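Local coordinates for protein serine-threonine phosphatase 2C (Toxoplasma gondii, PDB 2I44) that probably removes phosphate from phosphoserine and phosphothreonine of proteins as a metal-dependent PP2C-family phosphatase, and binds calcium ions at its metal site, at residues 206-210 and 226-230; 113-118 and 245-249; 35-41 and 312-316. All blocks are in the same frame, centred on the assembly; numbering follows the deposited sequence.

Contact 1 of 3, residues 206-210 and 226-230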
ATOM      1  N   LYS A 206       5.865   4.295 -19.867  1.00 19.36           N
ATOM      2  CA  LYS A 206       6.294   3.925 -18.520  1.00 20.44           C
ATOM      3  C   LYS A 206       7.663   4.511 -18.192  1.00 17.47           C
ATOM      4  O   LYS A 206       8.643   3.782 -18.034  1.00 16.35           O
ATOM      5  CB  LYS A 206       6.341   2.402 -18.357  1.00 24.15           C
ATOM      6  CG  LYS A 206       4.993   1.710 -18.461  1.00 31.06           C
ATOM      7  CD  LYS A 206       5.091   0.263 -17.983  1.00 35.43           C
ATOM      8  CE  LYS A 206       3.843  -0.538 -18.330  1.00 38.07           C
ATOM      9  NZ  LYS A 206       3.669  -0.616 -19.808  1.00 40.07           N
ATOM     10  N   PRO A 207       7.746   5.848 -18.095  1.00 16.72           N
ATOM     11  CA  PRO A 207       9.010   6.519 -17.783  1.00 14.96           C
ATOM     12  C   PRO A 207       9.593   6.119 -16.422  1.00 14.19           C
ATOM     13  O   PRO A 207       8.889   5.606 -15.544  1.00  9.69           O
ATOM     14  CB  PRO A 207       8.641   8.000 -17.860  1.00 14.38           C
ATOM     15  CG  PRO A 207       7.183   7.999 -17.462  1.00 16.13           C
ATOM     16  CD  PRO A 207       6.650   6.824 -18.227  1.00 14.83           C
ATOM     17  N   PHE A 208      10.889   6.364 -16.265  1.00 14.02           N
ATOM     18  CA  PHE A 208      11.616   6.024 -15.046  1.00 14.36           C
ATOM     19  C   PHE A 208      12.138   7.263 -14.338  1.00 14.10           C
ATOM     20  O   PHE A 208      12.389   8.283 -14.977  1.00 12.41           O
ATOM     21  CB  PHE A 208      12.844   5.165 -15.380  1.00 17.90           C
ATOM     22  CG  PHE A 208      12.528   3.845 -16.031  1.00 21.84           C
ATOM     23  CD1 PHE A 208      12.360   2.697 -15.259  1.00 21.74           C
ATOM     24  CD2 PHE A 208      12.423   3.742 -17.418  1.00 22.59           C
ATOM     25  CE1 PHE A 208      12.094   1.463 -15.861  1.00 22.61           C
ATOM     26  CE2 PHE A 208      12.156   2.518 -18.027  1.00 23.00           C
ATOM     27  CZ  PHE A 208      11.991   1.375 -17.246  1.00 22.74           C
ATOM     28  N   ILE A 209      12.283   7.174 -13.016  1.00 13.04           N
ATOM     29  CA  ILE A 209      12.883   8.259 -12.259  1.00 12.55           C
ATOM     30  C   ILE A 209      14.334   7.808 -12.204  1.00 13.81           C
ATOM     31  O   ILE A 209      14.625   6.679 -11.810  1.00 16.27           O
ATOM     32  CB  ILE A 209      12.330   8.403 -10.808  1.00 13.60           C
ATOM     33  CG1 ILE A 209      13.243   9.360 -10.016  1.00 13.13           C
ATOM     34  CG2 ILE A 209      12.227   7.046 -10.123  1.00 10.90           C
ATOM     35  CD1 ILE A 209      12.674   9.834  -8.656  1.00 12.30           C
ATOM     36  N   ARG A 210      15.244   8.673 -12.622  1.00 14.20           N
ATOM     37  CA  ARG A 210      16.657   8.336 -12.634  1.00 15.94           C
ATOM     38  C   ARG A 210      17.470   9.329 -11.815  1.00 17.01           C
ATOM     39  O   ARG A 210      17.292  10.540 -11.944  1.00 17.35           O
ATOM     40  CB  ARG A 210      17.155   8.312 -14.080  1.00 15.91           C
ATOM     41  CG  ARG A 210      18.644   8.094 -14.220  1.00 19.20           C
ATOM     42  CD  ARG A 210      19.064   8.086 -15.680  1.00 19.87           C
ATOM     43  NE  ARG A 210      18.525   6.944 -16.415  1.00 19.21           N
ATOM     44  CZ  ARG A 210      18.782   6.696 -17.696  1.00 20.20           C
ATOM     45  NH1 ARG A 210      19.568   7.511 -18.384  1.00 15.38           N
ATOM     46  NH2 ARG A 210      18.254   5.632 -18.290  1.00 21.99           N
ATOM     47  N   GLN A 226      16.726   2.335 -11.431  1.00 17.28           N
ATOM     48  CA  GLN A 226      15.633   3.248 -11.750  1.00 18.12           C
ATOM     49  C   GLN A 226      14.308   2.662 -11.268  1.00 17.49           C
ATOM     50  O   GLN A 226      14.194   1.464 -11.045  1.00 16.74           O
ATOM     51  CB  GLN A 226      15.540   3.444 -13.259  1.00 19.69           C
ATOM     52  CG  GLN A 226      16.758   4.067 -13.898  1.00 22.49           C
ATOM     53  CD  GLN A 226      16.818   3.808 -15.394  1.00 23.57           C
ATOM     54  OE1 GLN A 226      17.000   2.664 -15.834  1.00 22.51           O
ATOM     55  NE2 GLN A 226      16.663   4.865 -16.184  1.00 19.16           N
ATOM     56  N   LEU A 227      13.304   3.516 -11.121  1.00 17.21           N
ATOM     57  CA  LEU A 227      11.988   3.075 -10.680  1.00 17.38           C
ATOM     58  C   LEU A 227      10.933   3.690 -11.580  1.00 16.39           C
ATOM     59  O   LEU A 227      11.146   4.749 -12.171  1.00 15.43           O
ATOM     60  CB  LEU A 227      11.738   3.501  -9.230  1.00 16.10           C
ATOM     61  CG  LEU A 227      12.721   2.970  -8.185  1.00 15.96           C
ATOM     62  CD1 LEU A 227      12.335   3.493  -6.812  1.00 17.09           C
ATOM     63  CD2 LEU A 227      12.698   1.444  -8.198  1.00 15.07           C
ATOM     64  N   GLN A 228       9.792   3.023 -11.695  1.00 17.47           N
ATOM     65  CA  GLN A 228       8.722   3.546 -12.524  1.00 18.67           C
ATOM     66  C   GLN A 228       7.621   4.222 -11.714  1.00 17.92           C
ATOM     67  O   GLN A 228       6.541   4.496 -12.220  1.00 17.96           O
ATOM     68  CB  GLN A 228       8.177   2.443 -13.431  1.00 20.68           C
ATOM     69  CG  GLN A 228       9.163   2.110 -14.537  1.00 24.72           C
ATOM     70  CD  GLN A 228       8.733   0.941 -15.397  1.00 27.02           C
ATOM     71  OE1 GLN A 228       8.483  -0.156 -14.896  1.00 28.38           O
ATOM     72  NE2 GLN A 228       8.654   1.169 -16.703  1.00 28.72           N
ATOM     73  N   TYR A 229       7.907   4.474 -10.441  1.00 17.74           N
ATOM     74  CA  TYR A 229       6.991   5.204  -9.574  1.00 18.09           C
ATOM     75  C   TYR A 229       7.850   6.237  -8.839  1.00 17.76           C
ATOM     76  O   TYR A 229       9.028   5.991  -8.553  1.00 17.02           O
ATOM     77  CB  TYR A 229       6.219   4.278  -8.620  1.00 17.66           C
ATOM     78  CG  TYR A 229       7.009   3.210  -7.913  1.00 18.53           C
ATOM     79  CD1 TYR A 229       7.559   3.440  -6.655  1.00 22.60           C
ATOM     80  CD2 TYR A 229       7.169   1.947  -8.481  1.00 18.57           C
ATOM     81  CE1 TYR A 229       8.246   2.432  -5.976  1.00 22.00           C
ATOM     82  CE2 TYR A 229       7.854   0.939  -7.811  1.00 19.90           C
ATOM     83  CZ  TYR A 229       8.388   1.189  -6.560  1.00 20.90           C
ATOM     84  OH  TYR A 229       9.054   0.201  -5.881  1.00 21.90           O
ATOM     85  N   SER A 230       7.261   7.391  -8.549  1.00 15.81           N
ATOM     86  CA  SER A 230       7.982   8.503  -7.928  1.00 15.54           C
ATOM     87  C   SER A 230       7.953   8.686  -6.406  1.00 15.71           C
ATOM     88  O   SER A 230       8.535   9.645  -5.883  1.00 13.52           O
ATOM     89  CB  SER A 230       7.526   9.793  -8.601  1.00 17.21           C
ATOM     90  OG  SER A 230       6.131   9.752  -8.807  1.00 15.95           O
TER
HETATM   91  O   HOH W   1       6.350   4.987 -15.008  1.00  9.72           O

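Contact 2 of 3, residues 113-118 and 245-249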
ATOM      1  N   VAL A 113      -1.040   8.876  10.096  1.00 15.40           N
ATOM      2  CA  VAL A 113      -0.604   8.085   8.950  1.00 16.22           C
ATOM      3  C   VAL A 113       0.582   8.790   8.309  1.00 15.58           C
ATOM      4  O   VAL A 113       1.545   8.155   7.892  1.00 16.07           O
ATOM      5  CB  VAL A 113      -1.751   7.913   7.927  1.00 15.48           C
ATOM      6  CG1 VAL A 113      -1.241   7.257   6.647  1.00 13.16           C
ATOM      7  CG2 VAL A 113      -2.848   7.054   8.540  1.00 16.31           C
ATOM      8  N   ASP A 114       0.519  10.113   8.258  1.00 16.95           N
ATOM      9  CA  ASP A 114       1.604  10.883   7.679  1.00 19.65           C
ATOM     10  C   ASP A 114       2.881  10.644   8.482  1.00 17.86           C
ATOM     11  O   ASP A 114       3.953  10.420   7.911  1.00 15.48           O
ATOM     12  CB  ASP A 114       1.267  12.375   7.677  1.00 20.59           C
ATOM     13  CG  ASP A 114       2.145  13.156   6.722  1.00 25.70           C
ATOM     14  OD1 ASP A 114       1.945  13.016   5.499  1.00 26.81           O
ATOM     15  OD2 ASP A 114       3.043  13.893   7.184  1.00 25.36           O
ATOM     16  N   ASP A 115       2.761  10.697   9.807  1.00 18.14           N
ATOM     17  CA  ASP A 115       3.901  10.478  10.696  1.00 18.01           C
ATOM     18  C   ASP A 115       4.457   9.074  10.512  1.00 16.93           C
ATOM     19  O   ASP A 115       5.670   8.872  10.500  1.00 15.36           O
ATOM     20  CB  ASP A 115       3.485  10.658  12.156  1.00 21.23           C
ATOM     21  CG  ASP A 115       3.322  12.110  12.538  1.00 24.68           C
ATOM     22  OD1 ASP A 115       3.527  12.978  11.667  1.00 26.79           O
ATOM     23  OD2 ASP A 115       2.986  12.386  13.714  1.00 29.02           O
HETATM   24  N   MSE A 116       3.557   8.107  10.380  1.00 17.37           N
HETATM   25  CA  MSE A 116       3.957   6.717  10.192  1.00 18.75           C
HETATM   26  C   MSE A 116       4.848   6.545   8.962  1.00 18.47           C
HETATM   27  O   MSE A 116       5.928   5.955   9.035  1.00 16.40           O
HETATM   28  CB  MSE A 116       2.719   5.831  10.041  1.00 21.27           C
HETATM   29  CG  MSE A 116       3.036   4.379   9.699  1.00 24.51           C
HETATM   30 SE   MSE A 116       1.442   3.305   9.321  1.00 37.76          SE
HETATM   31  CE  MSE A 116       1.242   3.728   7.453  1.00 29.09           C
ATOM     32  N   TYR A 117       4.387   7.069   7.833  1.00 16.98           N
ATOM     33  CA  TYR A 117       5.136   6.960   6.591  1.00 17.70           C
ATOM     34  C   TYR A 117       6.534   7.550   6.689  1.00 17.33           C
ATOM     35  O   TYR A 117       7.520   6.866   6.431  1.00 15.43           O
ATOM     36  CB  TYR A 117       4.363   7.626   5.449  1.00 18.03           C
ATOM     37  CG  TYR A 117       3.434   6.666   4.737  1.00 17.78           C
ATOM     38  CD1 TYR A 117       3.911   5.820   3.732  1.00 16.81           C
ATOM     39  CD2 TYR A 117       2.093   6.550   5.114  1.00 17.45           C
ATOM     40  CE1 TYR A 117       3.073   4.882   3.121  1.00 17.77           C
ATOM     41  CE2 TYR A 117       1.251   5.613   4.512  1.00 17.19           C
ATOM     42  CZ  TYR A 117       1.748   4.783   3.516  1.00 17.68           C
ATOM     43  OH  TYR A 117       0.913   3.869   2.910  1.00 14.94           O
ATOM     44  N   LYS A 118       6.618   8.815   7.075  1.00 18.85           N
ATOM     45  CA  LYS A 118       7.906   9.483   7.180  1.00 18.34           C
ATOM     46  C   LYS A 118       8.840   8.866   8.213  1.00 18.65           C
ATOM     47  O   LYS A 118      10.034   8.737   7.959  1.00 17.14           O
ATOM     48  CB  LYS A 118       7.694  10.970   7.462  1.00 22.20           C
ATOM     49  CG  LYS A 118       7.053  11.708   6.292  1.00 24.12           C
ATOM     50  CD  LYS A 118       6.562  13.083   6.689  1.00 26.13           C
ATOM     51  CE  LYS A 118       5.935  13.806   5.513  1.00 26.34           C
ATOM     52  NZ  LYS A 118       5.133  14.982   5.949  1.00 27.87           N
ATOM     53  N   ASN A 245       8.782  10.316   0.180  1.00 13.70           N
ATOM     54  CA  ASN A 245       8.143   9.397   1.119  1.00 15.16           C
ATOM     55  C   ASN A 245       6.858  10.040   1.640  1.00 16.90           C
ATOM     56  O   ASN A 245       6.263   9.573   2.609  1.00 16.79           O
ATOM     57  CB  ASN A 245       9.066   9.041   2.296  1.00 15.49           C
ATOM     58  CG  ASN A 245       9.574  10.261   3.045  1.00 17.09           C
ATOM     59  OD1 ASN A 245       8.905  11.294   3.125  1.00 13.58           O
ATOM     60  ND2 ASN A 245      10.764  10.136   3.615  1.00 18.09           N
ATOM     61  N   GLN A 246       6.448  11.125   0.988  1.00 17.03           N
ATOM     62  CA  GLN A 246       5.225  11.844   1.339  1.00 18.38           C
ATOM     63  C   GLN A 246       4.045  11.057   0.782  1.00 17.96           C
ATOM     64  O   GLN A 246       3.902  10.925  -0.428  1.00 19.03           O
ATOM     65  CB  GLN A 246       5.248  13.244   0.713  1.00 19.45           C
ATOM     66  CG  GLN A 246       3.949  14.033   0.838  1.00 20.72           C
ATOM     67  CD  GLN A 246       3.565  14.279   2.281  1.00 21.52           C
ATOM     68  OE1 GLN A 246       2.657  13.636   2.816  1.00 21.69           O
ATOM     69  NE2 GLN A 246       4.267  15.201   2.927  1.00 17.08           N
ATOM     70  N   PRO A 247       3.194  10.505   1.657  1.00 18.69           N
ATOM     71  CA  PRO A 247       2.054   9.743   1.144  1.00 18.44           C
ATOM     72  C   PRO A 247       0.863  10.634   0.838  1.00 18.11           C
ATOM     73  O   PRO A 247       0.763  11.743   1.360  1.00 17.55           O
ATOM     74  CB  PRO A 247       1.743   8.795   2.292  1.00 18.33           C
ATOM     75  CG  PRO A 247       2.000   9.686   3.493  1.00 18.45           C
ATOM     76  CD  PRO A 247       3.314  10.349   3.122  1.00 17.57           C
ATOM     77  N   ASP A 248      -0.019  10.174  -0.039  1.00 18.64           N
ATOM     78  CA  ASP A 248      -1.244  10.926  -0.287  1.00 21.07           C
ATOM     79  C   ASP A 248      -2.147  10.257   0.737  1.00 19.92           C
ATOM     80  O   ASP A 248      -2.122   9.032   0.874  1.00 20.78           O
ATOM     81  CB  ASP A 248      -1.787  10.711  -1.711  1.00 22.87           C
ATOM     82  CG  ASP A 248      -1.083  11.584  -2.741  1.00 27.34           C
ATOM     83  OD1 ASP A 248      -0.973  12.807  -2.512  1.00 33.39           O
ATOM     84  OD2 ASP A 248      -0.645  11.058  -3.780  1.00 30.60           O
ATOM     85  N   VAL A 249      -2.910  11.040   1.484  1.00 20.05           N
ATOM     86  CA  VAL A 249      -3.780  10.465   2.498  1.00 17.99           C
ATOM     87  C   VAL A 249      -5.223  10.858   2.245  1.00 18.42           C
ATOM     88  O   VAL A 249      -5.506  11.988   1.843  1.00 19.48           O
ATOM     89  CB  VAL A 249      -3.353  10.921   3.914  1.00 16.89           C
ATOM     90  CG1 VAL A 249      -4.198  10.227   4.969  1.00 16.84           C
ATOM     91  CG2 VAL A 249      -1.876  10.606   4.134  1.00 16.47           C
TER

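Contact 3 of 3, residues 35-41 and 312-316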
ATOM      1  N   HIS A  35      11.888 -14.050  -7.798  1.00 25.40           N
ATOM      2  CA  HIS A  35      11.811 -13.727  -6.375  1.00 24.23           C
ATOM      3  C   HIS A  35      10.400 -13.315  -5.972  1.00 24.26           C
ATOM      4  O   HIS A  35       9.633 -12.832  -6.796  1.00 25.03           O
ATOM      5  CB  HIS A  35      12.725 -12.549  -6.044  1.00 24.48           C
ATOM      6  CG  HIS A  35      14.184 -12.841  -6.169  1.00 26.53           C
ATOM      7  ND1 HIS A  35      15.131 -11.840  -6.213  1.00 27.12           N
ATOM      8  CD2 HIS A  35      14.866 -14.010  -6.206  1.00 26.24           C
ATOM      9  CE1 HIS A  35      16.335 -12.380  -6.270  1.00 28.13           C
ATOM     10  NE2 HIS A  35      16.202 -13.695  -6.265  1.00 26.21           N
ATOM     11  N   GLN A  36      10.072 -13.488  -4.697  1.00 23.31           N
ATOM     12  CA  GLN A  36       8.779 -13.061  -4.178  1.00 21.79           C
ATOM     13  C   GLN A  36       9.109 -11.795  -3.395  1.00 22.40           C
ATOM     14  O   GLN A  36       9.639 -11.864  -2.281  1.00 20.93           O
ATOM     15  CB  GLN A  36       8.186 -14.120  -3.250  1.00 22.72           C
ATOM     16  CG  GLN A  36       6.923 -13.683  -2.497  1.00 23.23           C
ATOM     17  CD  GLN A  36       5.865 -13.062  -3.399  1.00 22.65           C
ATOM     18  OE1 GLN A  36       6.026 -11.940  -3.882  1.00 20.52           O
ATOM     19  NE2 GLN A  36       4.776 -13.794  -3.633  1.00 22.67           N
ATOM     20  N   GLU A  37       8.812 -10.639  -3.983  1.00 20.07           N
ATOM     21  CA  GLU A  37       9.130  -9.377  -3.337  1.00 18.81           C
ATOM     22  C   GLU A  37       7.927  -8.613  -2.797  1.00 17.59           C
ATOM     23  O   GLU A  37       8.053  -7.465  -2.370  1.00 16.66           O
ATOM     24  CB  GLU A  37       9.944  -8.510  -4.299  1.00 19.75           C
ATOM     25  CG  GLU A  37      11.061  -9.306  -4.967  1.00 24.70           C
ATOM     26  CD  GLU A  37      12.123  -8.447  -5.624  1.00 26.27           C
ATOM     27  OE1 GLU A  37      11.770  -7.442  -6.279  1.00 26.29           O
ATOM     28  OE2 GLU A  37      13.321  -8.793  -5.496  1.00 28.88           O
ATOM     29  N   ASP A  38       6.762  -9.252  -2.823  1.00 16.66           N
ATOM     30  CA  ASP A  38       5.547  -8.655  -2.284  1.00 15.49           C
ATOM     31  C   ASP A  38       5.512  -9.015  -0.801  1.00 16.45           C
ATOM     32  O   ASP A  38       5.916 -10.118  -0.410  1.00 15.36           O
ATOM     33  CB  ASP A  38       4.298  -9.254  -2.942  1.00 17.75           C
ATOM     34  CG  ASP A  38       3.858  -8.512  -4.192  1.00 18.67           C
ATOM     35  OD1 ASP A  38       4.599  -7.632  -4.686  1.00 20.27           O
ATOM     36  OD2 ASP A  38       2.753  -8.834  -4.691  1.00 20.38           O
ATOM     37  N   ARG A  39       5.028  -8.090   0.019  1.00 14.98           N
ATOM     38  CA  ARG A  39       4.901  -8.316   1.453  1.00 15.98           C
ATOM     39  C   ARG A  39       3.585  -7.696   1.924  1.00 15.53           C
ATOM     40  O   ARG A  39       2.938  -6.957   1.181  1.00 15.92           O
ATOM     41  CB  ARG A  39       6.092  -7.703   2.199  1.00 15.33           C
ATOM     42  CG  ARG A  39       7.416  -8.432   1.953  1.00 14.84           C
ATOM     43  CD  ARG A  39       7.382  -9.853   2.518  1.00 15.51           C
ATOM     44  NE  ARG A  39       8.681 -10.520   2.426  1.00 17.77           N
ATOM     45  CZ  ARG A  39       9.213 -11.009   1.306  1.00 19.32           C
ATOM     46  NH1 ARG A  39       8.562 -10.923   0.152  1.00 19.08           N
ATOM     47  NH2 ARG A  39      10.412 -11.577   1.338  1.00 20.20           N
ATOM     48  N   PHE A  40       3.182  -7.997   3.151  1.00 16.13           N
ATOM     49  CA  PHE A  40       1.934  -7.452   3.666  1.00 16.79           C
ATOM     50  C   PHE A  40       1.864  -7.538   5.183  1.00 17.29           C
ATOM     51  O   PHE A  40       2.593  -8.306   5.817  1.00 15.00           O
ATOM     52  CB  PHE A  40       0.750  -8.184   3.034  1.00 17.57           C
ATOM     53  CG  PHE A  40       0.794  -9.677   3.206  1.00 20.96           C
ATOM     54  CD1 PHE A  40       0.458 -10.262   4.421  1.00 20.55           C
ATOM     55  CD2 PHE A  40       1.159 -10.501   2.147  1.00 20.98           C
ATOM     56  CE1 PHE A  40       0.479 -11.641   4.581  1.00 20.66           C
ATOM     57  CE2 PHE A  40       1.184 -11.887   2.299  1.00 23.21           C
ATOM     58  CZ  PHE A  40       0.844 -12.457   3.518  1.00 21.37           C
ATOM     59  N   THR A  41       0.957  -6.757   5.753  1.00 17.20           N
ATOM     60  CA  THR A  41       0.804  -6.698   7.191  1.00 17.42           C
ATOM     61  C   THR A  41      -0.651  -6.451   7.547  1.00 19.76           C
ATOM     62  O   THR A  41      -1.303  -5.597   6.957  1.00 20.26           O
ATOM     63  CB  THR A  41       1.674  -5.558   7.768  1.00 17.72           C
ATOM     64  OG1 THR A  41       3.057  -5.836   7.507  1.00 16.75           O
ATOM     65  CG2 THR A  41       1.444  -5.400   9.273  1.00 18.53           C
ATOM     66  N   ASN A 312       4.635 -10.804  -9.335  1.00 18.61           N
ATOM     67  CA  ASN A 312       4.244 -11.277  -8.006  1.00 17.59           C
ATOM     68  C   ASN A 312       2.831 -10.700  -7.877  1.00 17.09           C
ATOM     69  O   ASN A 312       2.570  -9.592  -8.362  1.00 17.95           O
ATOM     70  CB  ASN A 312       5.101 -10.665  -6.883  1.00 14.35           C
ATOM     71  CG  ASN A 312       6.529 -11.175  -6.860  1.00 14.44           C
ATOM     72  OD1 ASN A 312       6.829 -12.281  -7.313  1.00 16.62           O
ATOM     73  ND2 ASN A 312       7.418 -10.372  -6.295  1.00 10.25           N
ATOM     74  N   ILE A 313       1.927 -11.433  -7.235  1.00 16.80           N
ATOM     75  CA  ILE A 313       0.557 -10.968  -7.059  1.00 17.42           C
ATOM     76  C   ILE A 313       0.141 -11.164  -5.613  1.00 17.64           C
ATOM     77  O   ILE A 313       0.285 -12.250  -5.058  1.00 17.71           O
ATOM     78  CB  ILE A 313      -0.442 -11.746  -7.949  1.00 19.85           C
ATOM     79  CG1 ILE A 313       0.067 -11.813  -9.389  1.00 23.32           C
ATOM     80  CG2 ILE A 313      -1.805 -11.052  -7.918  1.00 18.64           C
ATOM     81  CD1 ILE A 313      -0.790 -12.677 -10.302  1.00 24.22           C
ATOM     82  N   THR A 314      -0.373 -10.102  -5.009  1.00 15.47           N
ATOM     83  CA  THR A 314      -0.829 -10.146  -3.631  1.00 15.42           C
ATOM     84  C   THR A 314      -2.146  -9.403  -3.514  1.00 16.16           C
ATOM     85  O   THR A 314      -2.290  -8.282  -4.016  1.00 14.86           O
ATOM     86  CB  THR A 314       0.201  -9.503  -2.682  1.00 16.71           C
ATOM     87  OG1 THR A 314       1.386 -10.307  -2.662  1.00 18.97           O
ATOM     88  CG2 THR A 314      -0.349  -9.390  -1.266  1.00 19.15           C
ATOM     89  N   ALA A 315      -3.106 -10.036  -2.852  1.00 15.70           N
ATOM     90  CA  ALA A 315      -4.413  -9.433  -2.657  1.00 16.15           C
ATOM     91  C   ALA A 315      -4.874  -9.631  -1.214  1.00 16.21           C
ATOM     92  O   ALA A 315      -4.724 -10.707  -0.643  1.00 15.86           O
ATOM     93  CB  ALA A 315      -5.422 -10.042  -3.624  1.00 14.21           C
HETATM   94  N   MSE A 316      -5.408  -8.569  -0.629  1.00 17.01           N
HETATM   95  CA  MSE A 316      -5.914  -8.600   0.733  1.00 19.63           C
HETATM   96  C   MSE A 316      -7.333  -8.063   0.613  1.00 19.02           C
HETATM   97  O   MSE A 316      -7.532  -6.926   0.191  1.00 19.12           O
HETATM   98  CB  MSE A 316      -5.070  -7.684   1.638  1.00 20.94           C
HETATM   99  CG  MSE A 316      -5.485  -7.672   3.113  1.00 25.03           C
HETATM  100 SE   MSE A 316      -4.420  -6.447   4.211  1.00 36.08          SE
HETATM  101  CE  MSE A 316      -2.891  -7.585   4.507  1.00 25.35           C
TER
HETATM  102  O   HOH W   2       3.662  -7.082  -7.438  1.00 15.94           O

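Contact 1 of 3, residues 206-210 and 226-230
Phe208 runs along the side chain of Gln228 in the same direction. The methylene CG of Gln228 meets CD1 and CE1 of the ring obliquely, with CG to Phe208 CE1 at 3.3 Å. Ring plane and amide plane are nearly parallel, only 6° apart. Two torsions set this up. In Phe208 CG stands anti to its carbonyl carbon (chi1 -62°), and Gln228 does the same and then runs extended. The aliphatic CB of Gln226 also meets the ring, again obliquely.

The amide of Gln228 is fixed by a hydrogen bond from its NE2 to Lys206 O, 2.9 Å long. The acceptor lies close to the amide plane of Gln228. The donor is tilted 30° from the carbonyl plane of Lys206. That same carbonyl oxygen sits over one face of the Phe208 ring, towards its rim. Gln228 thus bonds to the backbone at Lys206 while its CG and CD lie against Phe208.

Backbone bonds join Ile209 and Leu227 as a single antiparallel hydrogen-bonded pair. Ile209 N gives a good bond to Leu227 O at 2.8 Å. The return bond, Leu227 N to Ile209 O, is weak at 3.5 Å. Beside this pair, CG2 of Ile209 packs on CB of Leu227 at 3.7 Å. A water donates to both Pro207 O and Gln228 O and so links the segments next to the bridge. Arg210 runs alongside Gln226, and its guanidinium makes a cation-pi contact with Phe214.

Tyr229 turns away from strand 208-210 towards Thr62, the nearest atom of its side chain about 6 Å from a bound calcium ion. The arrangement is an isolated antiparallel bridge. It ties the small two-stranded sheet of 196-198 and 208-210 to a loop that passes beside the metal site of the PP2C fold.

Contact 2 of 3, residues 113-118 and 245-249
Asp114 OD2 takes a hydrogen bond from Lys118 NZ at 2.7 Å, one turn further along the helix. This is a salt bridge, and it uses the syn lone pair of the carboxylate. Lys118 reaches back with its chain extended beyond CG. Asp114 meets it with CG anti to the backbone N. The side-chain amide of Gln246 comes up to this ion pair from the other segment. It is nearly coplanar with the carboxylate, the planes being 18° apart. It lies close to Asp114 OD1 and to Lys118 NZ. The bend of Gln246 at chi2 (61°) brings the amide back to the helix, although its CB points away from it.

Next to this polar group the contact is apolar. Pro247 packs against one face of the Tyr117 ring. Its CB lies 3.7 Å from the ring centroid and 15° off the ring normal, a CH-pi contact. Pro247 CG comes to 3.5 Å from Tyr117 CD2, and Pro247 CD touches Tyr117 CB. The buried hydroxyl of Tyr117 is satisfied further in, by Thr142 and Ser140. Val113 CG1 meets Val249 CG2 at 4.2 Å and extends the apolar patch. At the other end the OD1 atom of Asn245 lies 3.7 Å from the methylene CG of Lys118. The ND2 of Asn245 bonds to Asp121, further along the same helix.

The contact places the long helix 98-130 against the entry to strand 248-253. This is helix-on-sheet packing on one of the two central sheets of the PP2C alpha-beta-beta-alpha sandwich. Phe233 meets the Tyr117 ring with its plane nearly parallel. Leu155 of strand 149-155 touches both Tyr117 and Pro247, and Val113 packs on Ala151 of that strand and on Val144 of strand 137-146.

Contact 3 of 3, residues 35-41 and 312-316
Hydrogen bonding across the contact centres on Asp38 and Thr314, whose side chains run antiparallel to one another. Thr314 OG1 donates to Asp38 OD2 at 2.9 Å, on the anti lone pair of the carboxylate. OD2 is also bonded to Thr265 OG1, and Thr314 OG1 to Thr28. Asp38 OD1 accepts a hydrogen bond from a water oxygen at 3.0 Å, and this water also donates to Asn312 O. Both carboxylate oxygens are thus engaged, which probably helps to hold Asp38 beside the calcium ligand Asp60.

Bonds within 35-41 hold the stretch leading into strand 38-43. Gln36 OE1 accepts from Asp38 N at 3.0 Å. Arg39 NH1 spans two carbonyls, Gln36 O and Asp38 O, both near the guanidinium plane. The amide of Asn312 lies close to Gln36 OE1 and to the backbone of His35 and Glu37.

Apolar contacts take over further along. Thr314 CG2 touches Phe40 CD2 at 3.9 Å. The bend of selenomethionine Met316 at chi3 (-82°) brings its CE to Phe40 CB at 4.0 Å and to Thr41 O.

Strands 38-41 and 313-316 run 15° from parallel with axes 7.6 Å apart, in the two facing sheets of the PP2C beta-sandwich. Strand 53-62 pairs with 38-43 in one sheet, and strand 22-29 pairs with 313-320 in the other. Helix 291-305 covers Ile313 and Ala315.

How the contacts relate
Contact 3 is the buried one, packing strands of the two facing sheets. Contacts 1 and 2 are partly buried. Contact 2 covers the sheet that also holds strand 38-43 of contact 3, but with a helix, and the two lie on opposite sides of the chain's centre, about 21 Å apart between centres. Contact 1 joins a short strand to a loop, its centre about 20 Å from each of the other two centres. Its chemistry is mainly backbone bonding and a glutamine against a ring. Contact 2 combines a salt bridge within the helix, met by a glutamine amide, with proline-tyrosine packing. Contact 3 changes from a polar end near the metal site to an apolar interior.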